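Local coordinates for enoyl-CoA hydratase/isomerase family protein (Pseudomonas syringae pv. tomato, PDB 3OT6), which probably carries out a hydratase or isomerase reaction on acyl-CoA substrates, as a member of the enoyl-CoA hydratase/isomerase (crotonase-like) family, at residues S5-Y10 against P31-A36; T20-K25 against T54-I59. One frame throughout, in Å; residues are numbered along the deposited sequence.

Interaction 1 of 2, residues S5-Y10 against P31-A36; sequences SDLVSY and PDVIIA
Leu7 CD1 lies over one face of the peptide that joins Asp32 to Val33. Leu7 CD1 is 3.7 Å from Val33 N, and nearly all of that separation is perpendicular to the peptide plane, so the methyl covers the face instead of meeting the edge. On the same side of that plane, Leu7 CD1 touches Asp32 CB at 3.5 Å, with the two side chains slanting past each other and the carboxylate of Asp32 directed away from the leucine. A third neighbour, Val33 CG2, is 3.9 Å from Leu7 CD1, which puts the leucine tip against the first turn of the helix. That turn is held in part by the bond between Val33 N and Ser30 OG. No hydrogen bond crosses between the segments. In the crotonase fold named by the family, helices pack against a central sheet. Here helix 31-46 lies against an edge strand of the six-stranded sheet within this chain, 8-13, exactly where the short helix 4-7 gives way to it: Val8 is the first residue to leave helical backbone angles. Val8 carries the second half of the contact. With CG1 anti to the backbone N (chi1 172°), its other branch, Val8 CG2, is turned to the helix and meets Ala36 CB at 3.7 Å. Val8 CB is almost as near, 3.8 Å from Ala36 CB, so the alanine methyl touches both the stem and one branch of the valine. Val8 CG2 also stands 4.0 Å from Val33 O, one turn earlier. Phe37 and Ala40 of the same helix also touch the Val8 side chain. Leu7 CB is 4.1 Å from Ala36 CB.

Interaction 2 of 2, residues T20-K25 against T54-I59; sequences TLNNGK and TGQPGI
Thr54 O is approached by two groups of segment 20-25. Leu21 N donates to Thr54 O at 2.9 Å with a nearly straight N-H...O angle of 174°, and Thr20 CA adds a longer CA-H...O contact to Thr54 O at 3.6 Å. This is parallel sheet pairing, with Thr20 and Thr54 in register and their side chains lying alongside each other, pointing the same way; Thr20 OG1 is 3.8 Å from Thr54 CG2. One residue further on, the pairing changes partner from backbone to side chain. Gln56 NE2 donates to Leu21 O at 3.2 Å, again almost straight (172°). The acceptor lies in the plane of the glutamine amide, whereas the donor stands above the plane of the Leu21 carbonyl, off its lone pairs. A bend at chi2 (-53°) folds the glutamine chain back so that its amide nitrogen reaches this carbonyl. Two carbons also touch that nitrogen: the Thr20 and Gln56 side chains cross at about a right angle, with Thr20 CG2 3.3 Å from Gln56 NE2, and Asn22 CB is 3.4 Å from Gln56 NE2. The amides of Asn22 and Gln56 are moderately inclined to each other, with no bond between them. Gln56 begins a type II turn in which Ile59 N donates to Gln56 O at 3.0 Å, and Gly58, third in the turn, has positive phi. Strand 16-21 runs between antiparallel 8-13 and parallel 50-54; Thr54 OG1 bonds Ala100 O of strand 97-100, and the second half of the turn is strand 58-59, an edge of the four-stranded sheet, where Gly58 has a backbone hydrogen bond with His104 of strand 103-106.

Interactions 1 and 2 have centres 11 Å apart and meet where strands 8-13 and 16-21 are neighbours. Two probable hydrogen bonds join them, Ser9 N to Thr20 O at 2.9 Å and Asn22 N to Leu7 O at 2.6 Å. Leu21 is the apolar link: Leu21 CD1 is 3.5 Å from Val33 CG1, connecting the helix of interaction 1 to the strand end of interaction 2. Along the chain the segments alternate. A bound (4S)-2-methyl-2,4-pentanediol, probably from the crystallisation liquor, hydrogen-bonds Val8 O and comes within about 4 Å of the Ala36 side chain; it does not establish a substrate site.

Interaction 1 of 2, residues S5-Y10 against P31-A36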
loop_
_atom_site.group_PDB
_atom_site.type_symbol
_atom_site.label_atom_id
_atom_site.label_comp_id
_atom_site.label_asym_id
_atom_site.label_seq_id
_atom_site.Cartn_x
_atom_site.Cartn_y
_atom_site.Cartn_z
ATOM N N SER A 5 17.140 -3.727 -7.258
ATOM C CA SER A 5 17.373 -3.921 -5.824
ATOM C C SER A 5 17.637 -2.621 -5.091
ATOM O O SER A 5 17.569 -2.610 -3.899
ATOM C CB SER A 5 18.445 -4.957 -5.519
ATOM O OG SER A 5 19.659 -4.590 -6.105
ATOM N N ASP A 6 17.883 -1.511 -5.764
ATOM C CA ASP A 6 17.889 -0.248 -5.023
ATOM C C ASP A 6 16.493 0.357 -4.933
ATOM O O ASP A 6 16.161 0.888 -3.884
ATOM C CB ASP A 6 18.923 0.770 -5.559
ATOM C CG ASP A 6 20.351 0.149 -5.727
ATOM O OD1 ASP A 6 20.838 -0.521 -4.764
ATOM O OD2 ASP A 6 20.956 0.314 -6.826
ATOM N N LEU A 7 15.698 0.267 -6.013
ATOM C CA LEU A 7 14.275 0.682 -6.046
ATOM C C LEU A 7 13.390 0.125 -4.887
ATOM O O LEU A 7 12.752 0.903 -4.133
ATOM C CB LEU A 7 13.617 0.290 -7.380
ATOM C CG LEU A 7 13.714 1.249 -8.566
ATOM C CD1 LEU A 7 12.635 0.916 -9.584
ATOM C CD2 LEU A 7 13.659 2.739 -8.175
ATOM N N VAL A 8 13.317 -1.204 -4.788
ATOM C CA VAL A 8 12.760 -1.812 -3.627
ATOM C C VAL A 8 13.868 -2.746 -3.105
ATOM O O VAL A 8 14.089 -3.818 -3.693
ATOM C CB VAL A 8 11.420 -2.588 -3.984
ATOM C CG1 VAL A 8 10.931 -3.384 -2.833
ATOM C CG2 VAL A 8 10.300 -1.624 -4.552
ATOM N N SER A 9 14.609 -2.332 -2.068
ATOM C CA SER A 9 15.647 -3.224 -1.512
ATOM C C SER A 9 15.010 -4.369 -0.681
ATOM O O SER A 9 13.953 -4.184 -0.040
ATOM C CB SER A 9 16.627 -2.455 -0.660
ATOM O OG SER A 9 15.922 -1.994 0.482
ATOM N N TYR A 10 15.615 -5.554 -0.696
ATOM C CA TYR A 10 15.090 -6.648 0.105
ATOM C C TYR A 10 16.069 -7.044 1.198
ATOM O O TYR A 10 17.156 -7.486 0.942
ATOM C CB TYR A 10 14.811 -7.830 -0.806
ATOM C CG TYR A 10 14.202 -9.041 -0.142
ATOM C CD1 TYR A 10 12.818 -9.233 -0.133
ATOM C CD2 TYR A 10 15.010 -10.032 0.433
ATOM C CE1 TYR A 10 12.250 -10.350 0.471
ATOM C CE2 TYR A 10 14.443 -11.154 1.035
ATOM C CZ TYR A 10 13.070 -11.295 1.055
ATOM O OH TYR A 10 12.506 -12.389 1.630
ATOM N N PRO A 31 6.358 2.054 -13.340
ATOM C CA PRO A 31 6.361 0.628 -13.800
ATOM C C PRO A 31 7.507 -0.238 -13.230
ATOM O O PRO A 31 7.278 -1.382 -12.834
ATOM C CB PRO A 31 6.434 0.751 -15.309
ATOM C CG PRO A 31 5.646 2.063 -15.592
ATOM C CD PRO A 31 6.039 2.990 -14.451
ATOM N N ASP A 32 8.699 0.320 -13.147
ATOM C CA ASP A 32 9.861 -0.368 -12.572
ATOM C C ASP A 32 9.646 -0.655 -11.094
ATOM O O ASP A 32 9.933 -1.748 -10.633
ATOM C CB ASP A 32 11.098 0.526 -12.706
ATOM C CG ASP A 32 11.627 0.625 -14.153
ATOM O OD1 ASP A 32 11.134 -0.064 -15.079
ATOM O OD2 ASP A 32 12.569 1.454 -14.348
ATOM N N VAL A 33 9.097 0.316 -10.353
ATOM C CA VAL A 33 8.787 0.098 -8.943
ATOM C C VAL A 33 7.904 -1.109 -8.745
ATOM O O VAL A 33 8.177 -1.903 -7.875
ATOM C CB VAL A 33 8.234 1.338 -8.257
ATOM C CG1 VAL A 33 7.669 0.999 -6.911
ATOM C CG2 VAL A 33 9.362 2.376 -8.081
ATOM N N ILE A 34 6.915 -1.311 -9.596
ATOM C CA ILE A 34 5.988 -2.417 -9.410
ATOM C C ILE A 34 6.651 -3.767 -9.707
ATOM O O ILE A 34 6.400 -4.758 -9.023
ATOM C CB ILE A 34 4.707 -2.205 -10.251
ATOM C CG1 ILE A 34 3.982 -0.950 -9.730
ATOM C CG2 ILE A 34 3.814 -3.444 -10.207
ATOM C CD1 ILE A 34 2.930 -0.457 -10.641
ATOM N N ILE A 35 7.482 -3.784 -10.753
ATOM C CA ILE A 35 8.269 -4.927 -11.097
ATOM C C ILE A 35 9.228 -5.263 -9.923
ATOM O O ILE A 35 9.334 -6.421 -9.482
ATOM C CB ILE A 35 9.048 -4.679 -12.361
ATOM C CG1 ILE A 35 8.083 -4.634 -13.567
ATOM C CG2 ILE A 35 10.015 -5.835 -12.551
ATOM C CD1 ILE A 35 8.721 -4.189 -14.840
ATOM N N ALA A 36 9.895 -4.253 -9.396
ATOM C CA ALA A 36 10.759 -4.466 -8.247
ATOM C C ALA A 36 9.943 -5.083 -7.154
ATOM O O ALA A 36 10.398 -6.064 -6.584
ATOM C CB ALA A 36 11.410 -3.157 -7.778
#

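Interaction 2 of 2, residues T20-K25 against T54-I59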
loop_
_atom_site.group_PDB
_atom_site.type_symbol
_atom_site.label_atom_id
_atom_site.label_comp_id
_atom_site.label_asym_id
_atom_site.label_seq_id
_atom_site.Cartn_x
_atom_site.Cartn_y
_atom_site.Cartn_z
ATOM N N THR A 20 12.127 -2.003 1.179
ATOM C CA THR A 20 12.313 -0.561 1.339
ATOM C C THR A 20 12.164 0.073 -0.020
ATOM O O THR A 20 12.927 -0.267 -0.934
ATOM C CB THR A 20 13.656 -0.198 1.909
ATOM O OG1 THR A 20 13.814 -0.844 3.183
ATOM C CG2 THR A 20 13.723 1.301 2.123
ATOM N N LEU A 21 11.127 0.888 -0.205
ATOM C CA LEU A 21 10.978 1.552 -1.470
ATOM C C LEU A 21 11.895 2.741 -1.428
ATOM O O LEU A 21 11.960 3.447 -0.416
ATOM C CB LEU A 21 9.540 2.012 -1.654
ATOM C CG LEU A 21 9.170 2.870 -2.870
ATOM C CD1 LEU A 21 9.570 2.277 -4.255
ATOM C CD2 LEU A 21 7.688 3.245 -2.805
ATOM N N ASN A 22 12.621 2.953 -2.513
ATOM C CA ASN A 22 13.506 4.099 -2.627
ATOM C C ASN A 22 13.634 4.586 -4.096
ATOM O O ASN A 22 14.514 4.138 -4.860
ATOM C CB ASN A 22 14.853 3.725 -2.012
ATOM C CG ASN A 22 15.869 4.827 -2.119
ATOM O OD1 ASN A 22 15.538 5.988 -2.383
ATOM N ND2 ASN A 22 17.120 4.467 -1.941
ATOM N N ASN A 23 12.731 5.478 -4.489
ATOM C CA ASN A 23 12.648 5.943 -5.860
ATOM C C ASN A 23 12.589 7.488 -5.936
ATOM O O ASN A 23 11.527 8.087 -5.744
ATOM C CB ASN A 23 11.407 5.345 -6.519
ATOM C CG ASN A 23 11.261 5.775 -7.977
ATOM O OD1 ASN A 23 12.259 5.946 -8.666
ATOM N ND2 ASN A 23 10.021 5.944 -8.457
ATOM N N GLY A 24 13.711 8.142 -6.199
ATOM C CA GLY A 24 13.727 9.596 -6.280
ATOM C C GLY A 24 13.177 10.334 -5.058
ATOM O O GLY A 24 13.173 9.825 -3.961
ATOM N N LYS A 25 12.671 11.543 -5.269
ATOM C CA LYS A 25 12.299 12.460 -4.179
ATOM C C LYS A 25 11.055 12.016 -3.384
ATOM O O LYS A 25 10.999 12.220 -2.180
ATOM C CB LYS A 25 12.083 13.871 -4.789
ATOM C CG LYS A 25 12.417 15.108 -3.898
ATOM C CD LYS A 25 13.883 15.659 -4.147
ATOM C CE LYS A 25 14.529 16.079 -2.768
ATOM N NZ LYS A 25 15.862 16.725 -2.873
ATOM N N THR A 54 8.209 -0.389 3.674
ATOM C CA THR A 54 8.471 0.956 4.196
ATOM C C THR A 54 9.067 1.838 3.085
ATOM O O THR A 54 9.367 1.360 1.995
ATOM C CB THR A 54 9.400 0.910 5.503
ATOM O OG1 THR A 54 9.287 2.163 6.215
ATOM C CG2 THR A 54 10.893 0.649 5.170
ATOM N N GLY A 55 9.230 3.120 3.335
ATOM C CA GLY A 55 9.764 4.006 2.317
ATOM C C GLY A 55 11.063 4.673 2.759
ATOM O O GLY A 55 11.927 4.030 3.353
ATOM N N GLN A 56 11.204 5.963 2.473
ATOM C CA GLN A 56 12.360 6.734 2.909
ATOM C C GLN A 56 11.950 7.652 4.054
ATOM O O GLN A 56 10.753 7.827 4.337
ATOM C CB GLN A 56 12.933 7.519 1.715
ATOM C CG GLN A 56 13.658 6.608 0.689
ATOM C CD GLN A 56 14.712 5.732 1.376
ATOM O OE1 GLN A 56 15.622 6.243 2.039
ATOM N NE2 GLN A 56 14.571 4.417 1.256
ATOM N N PRO A 57 12.918 8.234 4.755
ATOM C CA PRO A 57 12.432 9.096 5.851
ATOM C C PRO A 57 11.500 10.185 5.334
ATOM O O PRO A 57 11.751 10.751 4.276
ATOM C CB PRO A 57 13.720 9.721 6.399
ATOM C CG PRO A 57 14.767 8.646 6.125
ATOM C CD PRO A 57 14.395 8.154 4.721
ATOM N N GLY A 58 10.416 10.410 6.080
ATOM C CA GLY A 58 9.442 11.410 5.783
ATOM C C GLY A 58 8.478 11.037 4.678
ATOM O O GLY A 58 7.551 11.794 4.406
ATOM N N ILE A 59 8.673 9.900 4.003
ATOM C CA ILE A 59 7.768 9.544 2.908
ATOM C C ILE A 59 7.612 8.017 2.611
ATOM O O ILE A 59 8.609 7.323 2.290
ATOM C CB ILE A 59 8.137 10.300 1.612
ATOM C CG1 ILE A 59 7.142 10.005 0.520
ATOM C CG2 ILE A 59 9.534 9.936 1.147
ATOM C CD1 ILE A 59 6.360 11.203 0.110
#